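Local coordinates for major allergen Alt a 1 (PDB 3V0R), which may bind plant thaumatin-like proteins of the host and inhibit their beta-glucanase activity, and is a secreted, disulfide-linked homodimer found in fungi, at residues Y14-S19 with D121-L126; L34-I38 with D47-S51; S69-F73 with L83-K87. All blocks are in the same frame, centred on the assembly; numbering follows the deposited sequence.

Contact 1: residues Y14-S19 with D121-L126; sequences YVWKIS and DAYITL. With 8AC (8-aminooctanoic acid), chain L; 0FU (2,5,6-triaminopyrimidin-4-ol), chain J; SO4 (sulfate ion), chain B.
Tyr14 meets Leu126 through its backbone: its carbonyl O accepts from Leu126 N at 2.9 Å. The phenol itself leads away from the strand pair. With CG anti to the carbonyl carbon (chi1 -67°), the ring reaches out to lay one face under CAH of 8-aminooctanoic acid, with NAB of a triaminopyrimidinol at its edge. Val15 turns to the side opposite Trp16, the one it shares with Lys17, Tyr123 and Thr125; its CG2 lies beside Thr125 OG1 and its CG1 comes to the edge of the Tyr123 ring. Trp16 pairs with Ile124 by two backbone bonds. Leu126 CD1 sits over one face of the indole, 3.6 Å from the centroid of the Trp16 six-membered ring and 12° off its normal, a clear CH-pi contact; Ile124 CD1 packs at 3.7 Å from Trp16 CB. Lys17 runs alongside Tyr123, its CD 3.5 Å from Tyr123 OH. Its chain then bends at chi3 (90°), carrying NZ to O1 of a sulfate, probably from the crystallisation liquor, at 3.1 Å and to Asn109 of the second subunit; Lys17 NZ stays 4.2 Å from Asp121 OD2, too far for a salt bridge. Ile18 exchanges two backbone bonds with Ala122 and sets CG1 against Ile124 CG2, while Ser19 CB ends the row 3.2 Å from Asp121 OD1. Trp16, Ile18, Ile124 and Leu126 thus make an oily wall continuing into the 8-aminooctanoic acid pocket; the other face mixes Val15 and Tyr123 with Lys17, whose ammonium charge the nearby Asp121 and sulfate probably stabilise.

Contact 2: residues L34-I38 with D47-S51; sequences LGFNI and DFTCS. With 0FU (2,5,6-triaminopyrimidin-4-ol), chain M.
Ile38 and Phe48 lie side by side at the apolar centre, pointing the same way, with Ile38 CD1 3.7 Å from Phe48 CZ. The same methyl touches Cys50 CB, which links this pair to the next one along, Phe36 with Cys50. There CG of Phe36 is squeezed between its own backbone N and carbonyl carbon (chi1 51°), which swings the ring across toward the neighbouring strand. Its CZ comes to 3.4 Å from Cys50 SG, an oblique sulfur-aromatic contact, while Cys50 O lies over one ring face toward the rim. Cys50 SG is also disulfide-bonded to Cys65, and the Phe36 ring meets Phe73 edge-to-face. Between the two strands the backbones trade four hydrogen bonds, two for Phe36 with Cys50 and two for Ile38 with Phe48; Ile38 N to Phe48 O is 2.8 Å.

On the other face the character turns polar. Thr49 OG1 donates to Asn37 OD1 at 3.1 Å, approaching 25° out of the amide plane. Gly35 and Ser51 come close, their CA atoms 4.0 Å apart, and a triaminopyrimidinol lies against them, its exact position doubtful. The arrangement is an antiparallel beta hairpin, strands 33-40 and 47-53, with one face in the barrel core and the other forming part of a ligand site completed by Glu20, Tyr22, Ser33 and Gln53.

Contact 3: residues S69-F73 with L83-K87; sequences SFMDF and LLKQK. With 8AC (8-aminooctanoic acid), chain L.
The Phe70 ring and the Gln86 amide are the flat groups that meet here, their planes 71° apart. Gln86 NE2 comes in at the edge of the ring, near its plane, 3.6 Å from Phe70 CE2. One face of the same ring is covered by CG of the adjacent Met71, and beyond the pair the ring meets Phe70 of the third subunit. Gln86 gets there by running out extended, CG anti to the backbone N (chi1 -172°), which delivers the amide to the carboxyl end of 8-aminooctanoic acid: NE2 donates to OAC of this ligand at 3.0 Å, and OE1 stands 2.6 Å from its OAB.

Met71 packs against the aliphatic part of Gln86. Bends at chi2 and chi3 fold the Met71 chain over, with SD 3.6 Å from Gln86 CB and CE back against Leu84 CB and Lys85 O. Further along, Phe73 CB rests on Leu84 CD2, and the Phe73 ring leads away toward Phe36 and Cys50. Across the sheet from these apolar groups, Asp72 and Lys85 run side by side; Asp72 OD2 is 4.2 Å from Lys85 NZ, a loose charge pairing, and the ammonium also makes a cation-pi contact with Trp62.

Asp72 and Lys85 share the two direct backbone bonds, Asp72 N to Lys85 O at 3.1 Å being nearly straight at 175°. Where they stop, two waters take over: both reach Phe70 O, one also bridging Lys85 O and Lys87 N, the other lying 3.1 Å from Lys87 O. Ser69 OG accepts from Met71 N in an ST turn. This is the opening of the antiparallel hairpin 72-76/81-87, splayed and hydrated at its mouth, with Gln86 contributing to the 8-aminooctanoic acid pocket.

In the fold
From the N terminus the chain enters strand 15-25, half of contact 1, whose partner strand 114-128 arrives only near the C terminus; that long loop encloses both other contacts. Contact 2 closes first, as the hairpin 33-40/47-53, and contact 3 follows in series as the hairpin 72-76/81-87, so neither crosses the other. Strand 33-40 lies next to 15-25, and Ser19 O is 2.8 Å from Asn37 N. Although contact 3 lies further along the sheet, the curvature of the sheet brings Met71 SD within 3.9 Å of Trp16 CZ3 and Phe73 CD1 against Cys50 SG. The three contacts thus surround one barrel interior, and contacts 1 and 3 share the bound 8-aminooctanoic acid.

Contact 1: residues Y14-S19 with D121-L126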
loop_
_atom_site.group_PDB
_atom_site.type_symbol
_atom_site.label_atom_id
_atom_site.label_comp_id
_atom_site.label_asym_id
_atom_site.label_seq_id
_atom_site.Cartn_x
_atom_site.Cartn_y
_atom_site.Cartn_z
ATOM N N TYR A 14 1.717 -27.764 -1.177
ATOM C CA TYR A 14 1.980 -27.148 0.133
ATOM C C TYR A 14 3.430 -26.690 0.265
ATOM O O TYR A 14 3.925 -26.452 1.366
ATOM C CB TYR A 14 1.596 -28.147 1.231
ATOM C CG TYR A 14 0.094 -28.372 1.227
ATOM C CD1 TYR A 14 -0.442 -29.459 0.611
ATOM C CD2 TYR A 14 -0.755 -27.437 1.799
ATOM C CE1 TYR A 14 -1.827 -29.668 0.564
ATOM C CE2 TYR A 14 -2.133 -27.645 1.771
ATOM C CZ TYR A 14 -2.627 -28.720 1.130
ATOM O OH TYR A 14 -3.988 -28.919 1.088
ATOM N N VAL A 15 4.094 -26.553 -0.875
ATOM C CA VAL A 15 5.475 -26.088 -0.962
ATOM C C VAL A 15 5.578 -24.770 -1.709
ATOM O O VAL A 15 5.082 -24.630 -2.856
ATOM C CB VAL A 15 6.331 -27.167 -1.665
ATOM C CG1 VAL A 15 7.799 -26.683 -1.767
ATOM C CG2 VAL A 15 6.252 -28.486 -0.883
ATOM N N TRP A 16 6.140 -23.766 -1.044
ATOM C CA TRP A 16 6.302 -22.423 -1.583
ATOM C C TRP A 16 7.742 -22.054 -1.663
ATOM O O TRP A 16 8.544 -22.537 -0.834
ATOM C CB TRP A 16 5.556 -21.406 -0.751
ATOM C CG TRP A 16 4.068 -21.530 -0.716
ATOM C CD1 TRP A 16 3.252 -22.287 -1.515
ATOM C CD2 TRP A 16 3.147 -20.839 0.203
ATOM N NE1 TRP A 16 1.940 -22.103 -1.172
ATOM C CE2 TRP A 16 1.845 -21.235 -0.141
ATOM C CE3 TRP A 16 3.327 -19.970 1.261
ATOM C CZ2 TRP A 16 0.726 -20.770 0.538
ATOM C CZ3 TRP A 16 2.216 -19.489 1.915
ATOM C CH2 TRP A 16 0.940 -19.931 1.591
ATOM N N LYS A 17 8.106 -21.163 -2.599
ATOM C CA LYS A 17 9.492 -20.725 -2.774
ATOM C C LYS A 17 9.627 -19.377 -2.128
ATOM O O LYS A 17 8.742 -18.518 -2.322
ATOM C CB LYS A 17 9.748 -20.568 -4.267
ATOM C CG LYS A 17 11.167 -20.133 -4.598
ATOM C CD LYS A 17 11.355 -20.099 -6.123
ATOM C CE LYS A 17 10.995 -18.714 -6.638
ATOM N NZ LYS A 17 11.314 -18.546 -8.102
ATOM N N ILE A 18 10.714 -19.180 -1.375
ATOM C CA ILE A 18 11.025 -17.943 -0.715
ATOM C C ILE A 18 12.266 -17.407 -1.432
ATOM O O ILE A 18 13.245 -18.109 -1.682
ATOM C CB ILE A 18 11.331 -18.075 0.791
ATOM C CG1 ILE A 18 10.255 -18.899 1.481
ATOM C CG2 ILE A 18 11.554 -16.668 1.403
ATOM C CD1 ILE A 18 8.888 -18.233 1.624
ATOM N N SER A 19 12.208 -16.158 -1.815
ATOM C CA SER A 19 13.300 -15.528 -2.563
ATOM C C SER A 19 13.355 -14.012 -2.277
ATOM O O SER A 19 12.445 -13.413 -1.660
ATOM C CB SER A 19 13.145 -15.727 -4.091
ATOM O OG SER A 19 11.929 -15.151 -4.520
ATOM N N ASP A 121 17.595 -19.102 -2.799
ATOM C CA ASP A 121 16.185 -19.324 -2.532
ATOM C C ASP A 121 16.054 -20.400 -1.449
ATOM O O ASP A 121 17.006 -21.129 -1.213
ATOM C CB ASP A 121 15.500 -19.839 -3.783
ATOM C CG ASP A 121 15.347 -18.786 -4.868
ATOM O OD1 ASP A 121 15.633 -17.629 -4.706
ATOM O OD2 ASP A 121 14.880 -19.174 -5.949
ATOM N N ALA A 122 14.893 -20.480 -0.801
ATOM C CA ALA A 122 14.567 -21.521 0.174
ATOM C C ALA A 122 13.163 -22.011 -0.155
ATOM O O ALA A 122 12.379 -21.285 -0.724
ATOM C CB ALA A 122 14.584 -20.967 1.627
ATOM N N TYR A 123 12.854 -23.242 0.223
ATOM C CA TYR A 123 11.561 -23.830 -0.005
ATOM C C TYR A 123 10.933 -24.181 1.315
ATOM O O TYR A 123 11.610 -24.746 2.212
ATOM C CB TYR A 123 11.732 -25.008 -0.897
ATOM C CG TYR A 123 12.056 -24.606 -2.296
ATOM C CD1 TYR A 123 13.368 -24.339 -2.686
ATOM C CD2 TYR A 123 11.039 -24.406 -3.241
ATOM C CE1 TYR A 123 13.632 -23.846 -3.986
ATOM C CE2 TYR A 123 11.304 -23.999 -4.529
ATOM C CZ TYR A 123 12.585 -23.724 -4.897
ATOM O OH TYR A 123 12.801 -23.309 -6.154
ATOM N N ILE A 124 9.678 -23.845 1.522
ATOM C CA ILE A 124 9.053 -24.139 2.812
ATOM C C ILE A 124 7.940 -25.177 2.535
ATOM O O ILE A 124 7.290 -25.141 1.457
ATOM C CB ILE A 124 8.442 -22.863 3.489
ATOM C CG1 ILE A 124 7.459 -22.054 2.642
ATOM C CG2 ILE A 124 9.520 -21.925 4.011
ATOM C CD1 ILE A 124 5.966 -22.448 2.813
ATOM N N THR A 125 7.651 -26.007 3.520
ATOM C CA THR A 125 6.517 -26.948 3.478
ATOM C C THR A 125 5.529 -26.580 4.582
ATOM O O THR A 125 5.845 -26.509 5.793
ATOM C CB THR A 125 6.972 -28.449 3.589
ATOM O OG1 THR A 125 7.880 -28.775 2.547
ATOM C CG2 THR A 125 5.711 -29.449 3.518
ATOM N N LEU A 126 4.286 -26.320 4.191
ATOM C CA LEU A 126 3.226 -26.036 5.130
ATOM C C LEU A 126 2.639 -27.319 5.704
ATOM O O LEU A 126 2.169 -28.182 4.971
ATOM C CB LEU A 126 2.149 -25.165 4.459
ATOM C CG LEU A 126 2.562 -23.775 4.014
ATOM C CD1 LEU A 126 1.636 -23.335 2.891
ATOM C CD2 LEU A 126 2.447 -22.827 5.206
HETATM N NAA 8AC L . -6.571 -30.255 -3.891
HETATM O OAB 8AC L . -1.797 -23.482 2.068
HETATM O OAC 8AC L . -2.773 -22.024 0.843
HETATM C CAD 8AC L . -6.305 -28.865 -3.496
HETATM C CAE 8AC L . -4.852 -28.748 -3.090
HETATM C CAF 8AC L . -4.322 -27.337 -3.260
HETATM C CAG 8AC L . -4.273 -26.691 -1.869
HETATM C CAH 8AC L . -3.143 -25.735 -1.744
HETATM C CAI 8AC L . -3.342 -24.876 -0.461
HETATM C CAJ 8AC L . -2.061 -24.145 -0.131
HETATM C CAK 8AC L . -2.260 -23.125 1.010
HETATM C C4 0FU J . -7.454 -25.441 -0.243
HETATM N N3 0FU J . -7.872 -26.721 -0.426
HETATM C C2 0FU J . -7.602 -27.706 0.474
HETATM N NAA 0FU J . -8.045 -28.950 0.234
HETATM N N1 0FU J . -6.904 -27.458 1.603
HETATM C C6 0FU J . -6.457 -26.190 1.837
HETATM N NAB 0FU J . -5.776 -25.932 2.929
HETATM C C5 0FU J . -6.720 -25.135 0.917
HETATM N NAC 0FU J . -6.302 -23.858 1.111
HETATM O O4 0FU J . -7.705 -24.425 -1.141
HETATM S S SO4 B . 10.350 -15.391 -9.993
HETATM O O1 SO4 B . 10.255 -15.704 -8.525
HETATM O O2 SO4 B . 11.414 -16.258 -10.579
HETATM O O3 SO4 B . 9.025 -15.675 -10.632
HETATM O O4 SO4 B . 10.727 -13.980 -10.304
#

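Contact 2: residues L34-I38 with D47-S51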
loop_
_atom_site.group_PDB
_atom_site.type_symbol
_atom_site.label_atom_id
_atom_site.label_comp_id
_atom_site.label_asym_id
_atom_site.label_seq_id
_atom_site.Cartn_x
_atom_site.Cartn_y
_atom_site.Cartn_z
ATOM N N LEU A 34 12.445 -5.718 7.062
ATOM C CA LEU A 34 12.665 -7.093 6.674
ATOM C C LEU A 34 11.607 -7.499 5.670
ATOM O O LEU A 34 10.429 -7.146 5.834
ATOM C CB LEU A 34 12.539 -7.963 7.952
ATOM C CG LEU A 34 13.248 -9.244 8.248
ATOM C CD1 LEU A 34 14.731 -9.175 8.155
ATOM C CD2 LEU A 34 12.919 -9.586 9.711
ATOM N N GLY A 35 11.997 -8.249 4.656
ATOM C CA GLY A 35 11.060 -8.740 3.688
ATOM C C GLY A 35 11.565 -9.831 2.778
ATOM O O GLY A 35 12.761 -10.078 2.686
ATOM N N PHE A 36 10.625 -10.457 2.062
ATOM C CA PHE A 36 10.956 -11.548 1.156
ATOM C C PHE A 36 9.760 -11.847 0.286
ATOM O O PHE A 36 8.673 -11.384 0.565
ATOM C CB PHE A 36 11.393 -12.817 1.938
ATOM C CG PHE A 36 10.443 -13.198 3.000
ATOM C CD1 PHE A 36 10.598 -12.702 4.303
ATOM C CD2 PHE A 36 9.362 -14.057 2.725
ATOM C CE1 PHE A 36 9.682 -13.021 5.284
ATOM C CE2 PHE A 36 8.438 -14.374 3.728
ATOM C CZ PHE A 36 8.604 -13.858 4.996
ATOM N N ASN A 37 9.980 -12.504 -0.829
ATOM C CA ASN A 37 8.914 -12.854 -1.777
ATOM C C ASN A 37 8.504 -14.287 -1.520
ATOM O O ASN A 37 9.381 -15.153 -1.192
ATOM C CB ASN A 37 9.412 -12.735 -3.220
ATOM C CG ASN A 37 9.627 -11.281 -3.667
ATOM O OD1 ASN A 37 9.066 -10.322 -3.056
ATOM N ND2 ASN A 37 10.389 -11.099 -4.786
ATOM N N ILE A 38 7.223 -14.565 -1.641
ATOM C CA ILE A 38 6.675 -15.932 -1.481
ATOM C C ILE A 38 5.910 -16.303 -2.739
ATOM O O ILE A 38 5.040 -15.510 -3.199
ATOM C CB ILE A 38 5.699 -15.984 -0.341
ATOM C CG1 ILE A 38 6.367 -15.574 0.975
ATOM C CG2 ILE A 38 5.025 -17.375 -0.248
ATOM C CD1 ILE A 38 5.425 -15.721 2.156
ATOM N N ASP A 47 1.860 -15.133 -5.370
ATOM C CA ASP A 47 3.140 -14.521 -5.567
ATOM C C ASP A 47 3.066 -13.167 -4.924
ATOM O O ASP A 47 2.473 -12.244 -5.503
ATOM C CB ASP A 47 3.441 -14.421 -7.065
ATOM C CG ASP A 47 4.895 -14.104 -7.366
ATOM O OD1 ASP A 47 5.661 -13.817 -6.441
ATOM O OD2 ASP A 47 5.265 -14.117 -8.555
ATOM N N PHE A 48 3.629 -13.001 -3.741
ATOM C CA PHE A 48 3.495 -11.762 -3.057
ATOM C C PHE A 48 4.663 -11.482 -2.132
ATOM O O PHE A 48 5.524 -12.350 -1.914
ATOM C CB PHE A 48 2.226 -11.767 -2.257
ATOM C CG PHE A 48 2.203 -12.718 -1.145
ATOM C CD1 PHE A 48 2.330 -12.255 0.180
ATOM C CD2 PHE A 48 2.063 -14.034 -1.353
ATOM C CE1 PHE A 48 2.306 -13.127 1.234
ATOM C CE2 PHE A 48 2.055 -14.936 -0.312
ATOM C CZ PHE A 48 2.141 -14.480 0.992
ATOM N N THR A 49 4.713 -10.239 -1.657
ATOM C CA THR A 49 5.744 -9.807 -0.708
ATOM C C THR A 49 5.255 -9.879 0.706
ATOM O O THR A 49 4.100 -9.509 1.049
ATOM C CB THR A 49 6.255 -8.410 -1.036
ATOM O OG1 THR A 49 6.736 -8.418 -2.373
ATOM C CG2 THR A 49 7.503 -8.092 -0.135
ATOM N N CYS A 50 6.083 -10.444 1.554
ATOM C CA CYS A 50 5.832 -10.447 2.933
ATOM C C CYS A 50 6.886 -9.530 3.583
ATOM O O CYS A 50 8.074 -9.752 3.393
ATOM C CB CYS A 50 5.930 -11.917 3.385
ATOM S SG CYS A 50 5.624 -12.141 5.117
ATOM N N SER A 51 6.457 -8.486 4.306
ATOM C CA SER A 51 7.427 -7.576 4.906
ATOM C C SER A 51 6.917 -6.904 6.127
ATOM O O SER A 51 5.703 -6.827 6.369
ATOM C CB SER A 51 7.788 -6.509 3.883
ATOM O OG SER A 51 6.664 -5.676 3.652
HETATM C C4 0FU M . 9.238 -4.883 0.809
HETATM N N3 0FU M . 10.005 -4.607 1.870
HETATM C C2 0FU M . 11.112 -5.341 2.111
HETATM N NAA 0FU M . 11.837 -5.003 3.197
HETATM N N1 0FU M . 11.494 -6.363 1.288
HETATM C C6 0FU M . 10.749 -6.673 0.218
HETATM N NAB 0FU M . 11.082 -7.686 -0.594
HETATM C C5 0FU M . 9.600 -5.910 -0.032
HETATM N NAC 0FU M . 8.784 -6.137 -1.062
HETATM O O4 0FU M . 8.119 -4.185 0.489
#

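Contact 3: residues S69-F73 with L83-K87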
loop_
_atom_site.group_PDB
_atom_site.type_symbol
_atom_site.label_atom_id
_atom_site.label_comp_id
_atom_site.label_asym_id
_atom_site.label_seq_id
_atom_site.Cartn_x
_atom_site.Cartn_y
_atom_site.Cartn_z
ATOM N N SER A 69 -2.946 -9.154 4.633
ATOM C CA SER A 69 -2.530 -10.560 4.396
ATOM C C SER A 69 -3.168 -11.691 5.239
ATOM O O SER A 69 -3.347 -11.623 6.454
ATOM C CB SER A 69 -1.003 -10.753 4.436
ATOM O OG SER A 69 -0.658 -11.871 3.591
ATOM N N PHE A 70 -3.433 -12.784 4.560
ATOM C CA PHE A 70 -3.879 -13.968 5.230
ATOM C C PHE A 70 -2.694 -14.703 5.909
ATOM O O PHE A 70 -2.885 -15.731 6.524
ATOM C CB PHE A 70 -4.580 -14.843 4.173
ATOM C CG PHE A 70 -3.652 -15.403 3.141
ATOM C CD1 PHE A 70 -3.104 -14.600 2.172
ATOM C CD2 PHE A 70 -3.290 -16.745 3.171
ATOM C CE1 PHE A 70 -2.179 -15.110 1.259
ATOM C CE2 PHE A 70 -2.403 -17.267 2.243
ATOM C CZ PHE A 70 -1.858 -16.452 1.283
ATOM N N MET A 71 -1.474 -14.201 5.756
ATOM C CA MET A 71 -0.283 -14.880 6.291
ATOM C C MET A 71 0.378 -14.005 7.375
ATOM O O MET A 71 0.489 -12.794 7.202
ATOM C CB MET A 71 0.765 -15.027 5.212
ATOM C CG MET A 71 0.415 -15.961 4.072
ATOM S SD MET A 71 0.186 -17.650 4.653
ATOM C CE MET A 71 1.800 -17.846 5.416
ATOM N N ASP A 72 0.860 -14.665 8.420
ATOM C CA ASP A 72 1.741 -14.056 9.436
ATOM C C ASP A 72 3.074 -14.682 9.340
ATOM O O ASP A 72 3.194 -15.824 8.916
ATOM C CB ASP A 72 1.209 -14.238 10.839
ATOM C CG ASP A 72 -0.087 -13.402 11.097
ATOM O OD1 ASP A 72 -0.345 -12.411 10.407
ATOM O OD2 ASP A 72 -0.820 -13.758 12.029
ATOM N N PHE A 73 4.103 -13.929 9.742
ATOM C CA PHE A 73 5.448 -14.460 9.853
ATOM C C PHE A 73 6.150 -14.002 11.124
ATOM O O PHE A 73 5.783 -13.010 11.731
ATOM C CB PHE A 73 6.279 -14.121 8.628
ATOM C CG PHE A 73 6.849 -12.713 8.637
ATOM C CD1 PHE A 73 6.093 -11.657 8.287
ATOM C CD2 PHE A 73 8.192 -12.486 8.978
ATOM C CE1 PHE A 73 6.606 -10.357 8.218
ATOM C CE2 PHE A 73 8.726 -11.187 8.934
ATOM C CZ PHE A 73 7.927 -10.117 8.557
ATOM N N LEU A 83 9.535 -18.338 10.180
ATOM C CA LEU A 83 8.350 -19.117 10.507
ATOM C C LEU A 83 7.135 -18.413 9.895
ATOM O O LEU A 83 6.986 -17.223 10.000
ATOM C CB LEU A 83 8.193 -19.143 12.029
ATOM C CG LEU A 83 6.928 -19.714 12.613
ATOM C CD1 LEU A 83 6.759 -21.153 12.251
ATOM C CD2 LEU A 83 6.864 -19.578 14.168
ATOM N N LEU A 84 6.337 -19.170 9.157
ATOM C CA LEU A 84 5.070 -18.687 8.577
ATOM C C LEU A 84 3.906 -19.376 9.240
ATOM O O LEU A 84 4.021 -20.528 9.628
ATOM C CB LEU A 84 5.037 -18.990 7.082
ATOM C CG LEU A 84 6.094 -18.367 6.190
ATOM C CD1 LEU A 84 6.049 -18.961 4.763
ATOM C CD2 LEU A 84 5.832 -16.838 6.131
ATOM N N LYS A 85 2.758 -18.714 9.314
ATOM C CA LYS A 85 1.568 -19.282 9.812
ATOM C C LYS A 85 0.381 -18.870 8.978
ATOM O O LYS A 85 0.241 -17.695 8.632
ATOM C CB LYS A 85 1.362 -18.821 11.231
ATOM C CG LYS A 85 0.080 -19.281 11.841
ATOM C CD LYS A 85 -0.103 -18.824 13.278
ATOM C CE LYS A 85 -0.363 -17.335 13.373
ATOM N NZ LYS A 85 -0.713 -16.911 14.776
ATOM N N GLN A 86 -0.475 -19.824 8.662
ATOM C CA GLN A 86 -1.689 -19.598 7.880
ATOM C C GLN A 86 -2.867 -20.295 8.622
ATOM O O GLN A 86 -2.918 -21.537 8.714
ATOM C CB GLN A 86 -1.504 -20.277 6.486
ATOM C CG GLN A 86 -2.623 -19.953 5.464
ATOM C CD GLN A 86 -2.612 -20.791 4.216
ATOM O OE1 GLN A 86 -1.797 -21.713 4.035
ATOM N NE2 GLN A 86 -3.568 -20.523 3.340
ATOM N N LYS A 87 -3.795 -19.516 9.121
ATOM C CA LYS A 87 -4.960 -20.090 9.736
ATOM C C LYS A 87 -6.106 -20.229 8.709
ATOM O O LYS A 87 -6.812 -19.232 8.383
ATOM C CB LYS A 87 -5.404 -19.205 10.896
ATOM C CG LYS A 87 -6.594 -19.775 11.642
ATOM C CD LYS A 87 -6.886 -19.028 12.936
ATOM C CE LYS A 87 -7.997 -19.712 13.714
ATOM N NZ LYS A 87 -8.192 -19.043 15.034
HETATM N NAA 8AC L . -6.571 -30.255 -3.891
HETATM O OAB 8AC L . -1.797 -23.482 2.068
HETATM O OAC 8AC L . -2.773 -22.024 0.843
HETATM C CAD 8AC L . -6.305 -28.865 -3.496
HETATM C CAE 8AC L . -4.852 -28.748 -3.090
HETATM C CAF 8AC L . -4.322 -27.337 -3.260
HETATM C CAG 8AC L . -4.273 -26.691 -1.869
HETATM C CAH 8AC L . -3.143 -25.735 -1.744
HETATM C CAI 8AC L . -3.342 -24.876 -0.461
HETATM C CAJ 8AC L . -2.061 -24.145 -0.131
HETATM C CAK 8AC L . -2.260 -23.125 1.010
HETATM O O HOH W 1 -2.682 -16.640 9.209
HETATM O O HOH W 2 -4.957 -17.324 6.720
#